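Local coordinates for protein FACT-Spt16 (Cicer arietinum, PDB 5CE6) that serves as a subunit of the histone chaperone complex FACT, its N-terminal domain probably taking part in binding histones H3-H4, at residues 90-95 with 142-146; 331-335 with 359-364. One frame throughout, in Å; residues are numbered along the deposited sequence.

In the fold
Interaction 1 and interaction 2 come in series along the chain and lie on opposite sides of its centre, their centres 54 Å apart and their nearest atoms about 42 Å apart. The first joins a beta hairpin of the N-terminal lobe, made by strands 85-89 and 93-98 of a mixed sheet, to the end of helix 133-145. The second joins helices 323-342 and 349-363 within the metallopeptidase M24-like region. They share no helix, strand or sheet. Each lies inside its own lobe, one setting a helix end on a hairpin and the other a helix on a helix, consistent with a two-lobed build in which neither contact directly bridges the lobes.

Interaction 1: residues 90-95 with 142-146; sequences TKKQIH and AIRAQ
Thr90 and Gln146 meet at about a right angle where the beta hairpin of strands 85-89 and 93-98 comes up against the end of helix 133-145, in the SPT16 N-terminal lobe. With chi1 at 76°, Thr90 OG1 sits between its backbone N and carbonyl carbon, a position from which it both closes the turn and faces the helix. The turn side is an ST motif: Gln93 N donates to Thr90 OG1 at 3.0 Å, while Thr90 N reaches Gln93 O at 2.8 Å. On the helix side, Gln146 CD lies 3.2 Å from Thr90 OG1. Gln146 is the first residue past the helix, and its side chain, bent at chi2, lays its amide over the turn between Thr90, Lys92 and Gln93. The amide planes of Gln93 and Gln146 stand 70° apart, which excludes a stacked pair. One helical turn back the contact is apolar, with Thr90 CG2 4.4 Å from Ile143 CG1.

Gln93 and His95 both set off toward the helix; Ile94, between them, turns to the other face of the sheet, against Leu33 and Tyr37 of helix 26-42. Gln93 NE2 makes a weak hydrogen bond to Glu120 OE1. The His95 ring is held at both nitrogens, ND1 pairing with His124 NE2 on strand 120-125 and NE2 donating to Gln93 OE1 at 3.0 Å. That donor stands above the amide's carbonyl plane. Against the ring thus fixed, the methyl of Ala142 approaches obliquely, its CB 3.4 Å from His95 NE2 and 3.6 Å from His95 CE1.

Interaction 2: residues 331-335 with 359-364; sequences VLLKA and VVEKDA
Lys334 stretches from helix 323-342 to Asp363 near the end of helix 349-363, crossing the groove between two helices whose segments run at 142° with axes 9.6 Å apart. Its chain is extended throughout. CB lies beside Val359 CG1, and CG comes closer to that methyl, at 3.8 Å. CD keeps touch with that methyl and also comes within 3.4 Å of Asp363 OD2, with CE at a similar range. NZ then makes the salt bridge, 2.8 Å from Asp363 OD2, arriving on the syn lone pair of that oxygen. The two side chains meet at about a right angle, Asp363 CG being swung beside its backbone N (chi1 -72°).

Beside this bridge lies a largely buried apolar layer. Val331 divides its methyls: CG1 meets Val360 CG2 at 3.9 Å, and CG2 rests near Asp363 CB and 4.2 Å from Ala364 CB. Ala335 has a small side chain, and here the backbones approach to 5.5 Å between Ala335 CA and Val359 CA, with Val359 CG1 3.7 Å from Ala335 N. An alanine in place of Asp363 takes the carboxylate away, and the ammonium of Lys334 would probably be left without this mate and free to turn, its inner carbons still lying on Val359.

Around the pair, Ala338 of helix 323-342 extends the packing on Val359. Towards the sheet, Ala335 touches Leu408 and Val360 touches Phe410, both on strand 403-414, while Leu332 also reaches strand 424-435; the two helices thus lie on the antiparallel sheet of this M24-like region, as in the pita-bread fold of that family.

Interaction 1: residues 90-95 with 142-146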
loop_
_atom_site.group_PDB
_atom_site.type_symbol
_atom_site.label_atom_id
_atom_site.label_comp_id
_atom_site.label_asym_id
_atom_site.label_seq_id
_atom_site.Cartn_x
_atom_site.Cartn_y
_atom_site.Cartn_z
ATOM N N THR A 90 -22.928 -4.307 -13.643
ATOM C CA THR A 90 -23.475 -5.417 -14.411
ATOM C C THR A 90 -23.045 -5.242 -15.865
ATOM O O THR A 90 -22.373 -4.269 -16.198
ATOM C CB THR A 90 -25.024 -5.513 -14.322
ATOM O OG1 THR A 90 -25.635 -4.512 -15.146
ATOM C CG2 THR A 90 -25.515 -5.359 -12.893
ATOM N N LYS A 91 -23.436 -6.173 -16.727
ATOM C CA LYS A 91 -23.058 -6.090 -18.135
ATOM C C LYS A 91 -23.503 -4.776 -18.790
ATOM O O LYS A 91 -22.763 -4.186 -19.581
ATOM C CB LYS A 91 -23.619 -7.285 -18.914
ATOM C CG LYS A 91 -23.046 -7.429 -20.322
ATOM C CD LYS A 91 -23.120 -8.871 -20.801
ATOM C CE LYS A 91 -21.827 -9.289 -21.498
ATOM N NZ LYS A 91 -21.374 -10.651 -21.078
ATOM N N LYS A 92 -24.696 -4.307 -18.439
ATOM C CA LYS A 92 -25.296 -3.172 -19.136
ATOM C C LYS A 92 -25.607 -1.979 -18.239
ATOM O O LYS A 92 -26.007 -0.925 -18.729
ATOM C CB LYS A 92 -26.569 -3.614 -19.856
ATOM C CG LYS A 92 -26.348 -4.755 -20.831
ATOM C CD LYS A 92 -25.318 -4.370 -21.880
ATOM C CE LYS A 92 -25.813 -3.216 -22.740
ATOM N NZ LYS A 92 -24.723 -2.645 -23.586
ATOM N N GLN A 93 -25.438 -2.148 -16.931
ATOM C CA GLN A 93 -25.760 -1.085 -15.982
ATOM C C GLN A 93 -24.732 -0.974 -14.864
ATOM O O GLN A 93 -24.014 -1.931 -14.568
ATOM C CB GLN A 93 -27.136 -1.324 -15.350
ATOM C CG GLN A 93 -28.284 -1.466 -16.337
ATOM C CD GLN A 93 -29.618 -1.659 -15.645
ATOM O OE1 GLN A 93 -29.793 -2.591 -14.860
ATOM N NE2 GLN A 93 -30.564 -0.771 -15.926
ATOM N N ILE A 94 -24.665 0.201 -14.244
ATOM C CA ILE A 94 -23.939 0.364 -12.986
ATOM C C ILE A 94 -24.914 0.983 -11.998
ATOM O O ILE A 94 -25.415 2.072 -12.237
ATOM C CB ILE A 94 -22.730 1.294 -13.133
ATOM C CG1 ILE A 94 -21.770 0.748 -14.196
ATOM C CG2 ILE A 94 -21.989 1.433 -11.796
ATOM C CD1 ILE A 94 -20.516 1.577 -14.388
ATOM N N HIS A 95 -25.190 0.282 -10.906
ATOM C CA HIS A 95 -26.108 0.789 -9.898
ATOM C C HIS A 95 -25.329 1.378 -8.740
ATOM O O HIS A 95 -24.359 0.790 -8.281
ATOM C CB HIS A 95 -27.017 -0.334 -9.405
ATOM C CG HIS A 95 -27.962 -0.836 -10.446
ATOM N ND1 HIS A 95 -29.273 -0.414 -10.530
ATOM C CD2 HIS A 95 -27.791 -1.727 -11.450
ATOM C CE1 HIS A 95 -29.865 -1.022 -11.541
ATOM N NE2 HIS A 95 -28.985 -1.827 -12.116
ATOM N N ALA A 142 -32.330 -6.168 -10.271
ATOM C CA ALA A 142 -31.722 -5.818 -11.554
ATOM C C ALA A 142 -30.618 -6.797 -11.929
ATOM O O ALA A 142 -30.520 -7.213 -13.080
ATOM C CB ALA A 142 -31.189 -4.396 -11.532
ATOM N N ILE A 143 -29.781 -7.147 -10.955
ATOM C CA ILE A 143 -28.735 -8.148 -11.145
ATOM C C ILE A 143 -29.334 -9.444 -11.692
ATOM O O ILE A 143 -28.834 -10.012 -12.665
ATOM C CB ILE A 143 -27.998 -8.449 -9.820
ATOM C CG1 ILE A 143 -27.214 -7.226 -9.334
ATOM C CG2 ILE A 143 -27.061 -9.642 -9.969
ATOM C CD1 ILE A 143 -26.637 -7.393 -7.938
ATOM N N ARG A 144 -30.409 -9.902 -11.056
ATOM C CA ARG A 144 -31.119 -11.098 -11.495
ATOM C C ARG A 144 -31.667 -10.926 -12.909
ATOM O O ARG A 144 -31.569 -11.833 -13.739
ATOM C CB ARG A 144 -32.263 -11.425 -10.528
ATOM N N ALA A 145 -32.242 -9.758 -13.176
ATOM C CA ALA A 145 -32.833 -9.469 -14.479
ATOM C C ALA A 145 -31.802 -9.591 -15.596
ATOM O O ALA A 145 -32.080 -10.174 -16.647
ATOM C CB ALA A 145 -33.454 -8.089 -14.483
ATOM N N GLN A 146 -30.619 -9.026 -15.366
ATOM C CA GLN A 146 -29.512 -9.146 -16.311
ATOM C C GLN A 146 -29.085 -10.608 -16.418
ATOM O O GLN A 146 -28.285 -11.103 -15.617
ATOM C CB GLN A 146 -28.343 -8.254 -15.892
ATOM C CG GLN A 146 -28.753 -6.820 -15.580
ATOM C CD GLN A 146 -28.216 -5.807 -16.573
ATOM O OE1 GLN A 146 -28.004 -4.643 -16.229
ATOM N NE2 GLN A 146 -28.002 -6.239 -17.812
#

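Interaction 2: residues 331-335 with 359-364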
loop_
_atom_site.group_PDB
_atom_site.type_symbol
_atom_site.label_atom_id
_atom_site.label_comp_id
_atom_site.label_asym_id
_atom_site.label_seq_id
_atom_site.Cartn_x
_atom_site.Cartn_y
_atom_site.Cartn_z
ATOM N N VAL A 331 24.832 -7.522 5.154
ATOM C CA VAL A 331 24.162 -8.642 4.491
ATOM C C VAL A 331 22.738 -8.268 4.068
ATOM O O VAL A 331 22.303 -8.574 2.947
ATOM C CB VAL A 331 24.157 -9.896 5.374
ATOM C CG1 VAL A 331 23.377 -11.023 4.710
ATOM C CG2 VAL A 331 25.597 -10.345 5.656
ATOM N N LEU A 332 22.019 -7.589 4.958
ATOM C CA LEU A 332 20.664 -7.133 4.633
ATOM C C LEU A 332 20.661 -6.213 3.421
ATOM O O LEU A 332 19.806 -6.337 2.546
ATOM C CB LEU A 332 20.021 -6.422 5.827
ATOM C CG LEU A 332 18.585 -5.966 5.533
ATOM C CD1 LEU A 332 17.713 -7.200 5.321
ATOM C CD2 LEU A 332 18.048 -5.132 6.694
ATOM N N LEU A 333 21.599 -5.273 3.381
ATOM C CA LEU A 333 21.700 -4.366 2.241
ATOM C C LEU A 333 21.944 -5.115 0.926
ATOM O O LEU A 333 21.300 -4.832 -0.094
ATOM C CB LEU A 333 22.792 -3.315 2.498
ATOM C CG LEU A 333 23.112 -2.364 1.340
ATOM C CD1 LEU A 333 21.869 -1.608 0.884
ATOM C CD2 LEU A 333 24.188 -1.396 1.778
ATOM N N LYS A 334 22.862 -6.074 0.950
ATOM C CA LYS A 334 23.193 -6.846 -0.248
ATOM C C LYS A 334 21.981 -7.682 -0.671
ATOM O O LYS A 334 21.691 -7.825 -1.862
ATOM C CB LYS A 334 24.418 -7.725 0.034
ATOM C CG LYS A 334 24.932 -8.532 -1.140
ATOM C CD LYS A 334 26.206 -9.274 -0.719
ATOM C CE LYS A 334 26.707 -10.213 -1.801
ATOM N NZ LYS A 334 27.991 -10.855 -1.372
ATOM N N ALA A 335 21.256 -8.207 0.313
ATOM C CA ALA A 335 20.057 -8.988 0.027
ATOM C C ALA A 335 18.948 -8.125 -0.560
ATOM O O ALA A 335 18.261 -8.537 -1.502
ATOM C CB ALA A 335 19.574 -9.713 1.274
ATOM N N VAL A 359 21.595 -14.753 -1.025
ATOM C CA VAL A 359 22.611 -13.858 -0.489
ATOM C C VAL A 359 22.898 -14.171 0.978
ATOM O O VAL A 359 24.055 -14.281 1.388
ATOM C CB VAL A 359 22.175 -12.383 -0.621
ATOM C CG1 VAL A 359 22.995 -11.490 0.298
ATOM C CG2 VAL A 359 22.296 -11.927 -2.063
ATOM N N VAL A 360 21.840 -14.308 1.773
ATOM C CA VAL A 360 22.018 -14.587 3.194
ATOM C C VAL A 360 22.623 -15.980 3.395
ATOM O O VAL A 360 23.508 -16.162 4.234
ATOM C CB VAL A 360 20.702 -14.415 3.983
ATOM C CG1 VAL A 360 20.943 -14.605 5.473
ATOM C CG2 VAL A 360 20.119 -13.024 3.740
ATOM N N GLU A 361 22.186 -16.952 2.600
ATOM C CA GLU A 361 22.725 -18.314 2.712
ATOM C C GLU A 361 24.235 -18.343 2.459
ATOM O O GLU A 361 24.979 -19.079 3.121
ATOM C CB GLU A 361 21.993 -19.274 1.763
ATOM C CG GLU A 361 22.508 -20.719 1.799
ATOM C CD GLU A 361 22.224 -21.438 3.113
ATOM O OE1 GLU A 361 22.929 -22.432 3.413
ATOM O OE2 GLU A 361 21.295 -21.019 3.839
ATOM N N LYS A 362 24.692 -17.529 1.512
ATOM C CA LYS A 362 26.119 -17.454 1.198
ATOM C C LYS A 362 26.933 -16.718 2.263
ATOM O O LYS A 362 27.966 -17.213 2.717
ATOM C CB LYS A 362 26.348 -16.805 -0.176
ATOM C CG LYS A 362 27.823 -16.538 -0.496
ATOM C CD LYS A 362 28.040 -16.225 -1.971
ATOM C CE LYS A 362 29.498 -15.887 -2.267
ATOM N NZ LYS A 362 30.440 -16.944 -1.799
ATOM N N ASP A 363 26.464 -15.537 2.657
ATOM C CA ASP A 363 27.265 -14.631 3.476
ATOM C C ASP A 363 27.036 -14.786 4.985
ATOM O O ASP A 363 27.926 -14.482 5.785
ATOM C CB ASP A 363 27.021 -13.175 3.055
ATOM C CG ASP A 363 27.654 -12.827 1.717
ATOM O OD1 ASP A 363 28.375 -13.667 1.131
ATOM O OD2 ASP A 363 27.443 -11.686 1.261
ATOM N N ALA A 364 25.853 -15.259 5.370
ATOM C CA ALA A 364 25.518 -15.441 6.787
ATOM C C ALA A 364 24.467 -16.527 7.006
ATOM O O ALA A 364 23.332 -16.226 7.364
ATOM C CB ALA A 364 25.027 -14.130 7.378
#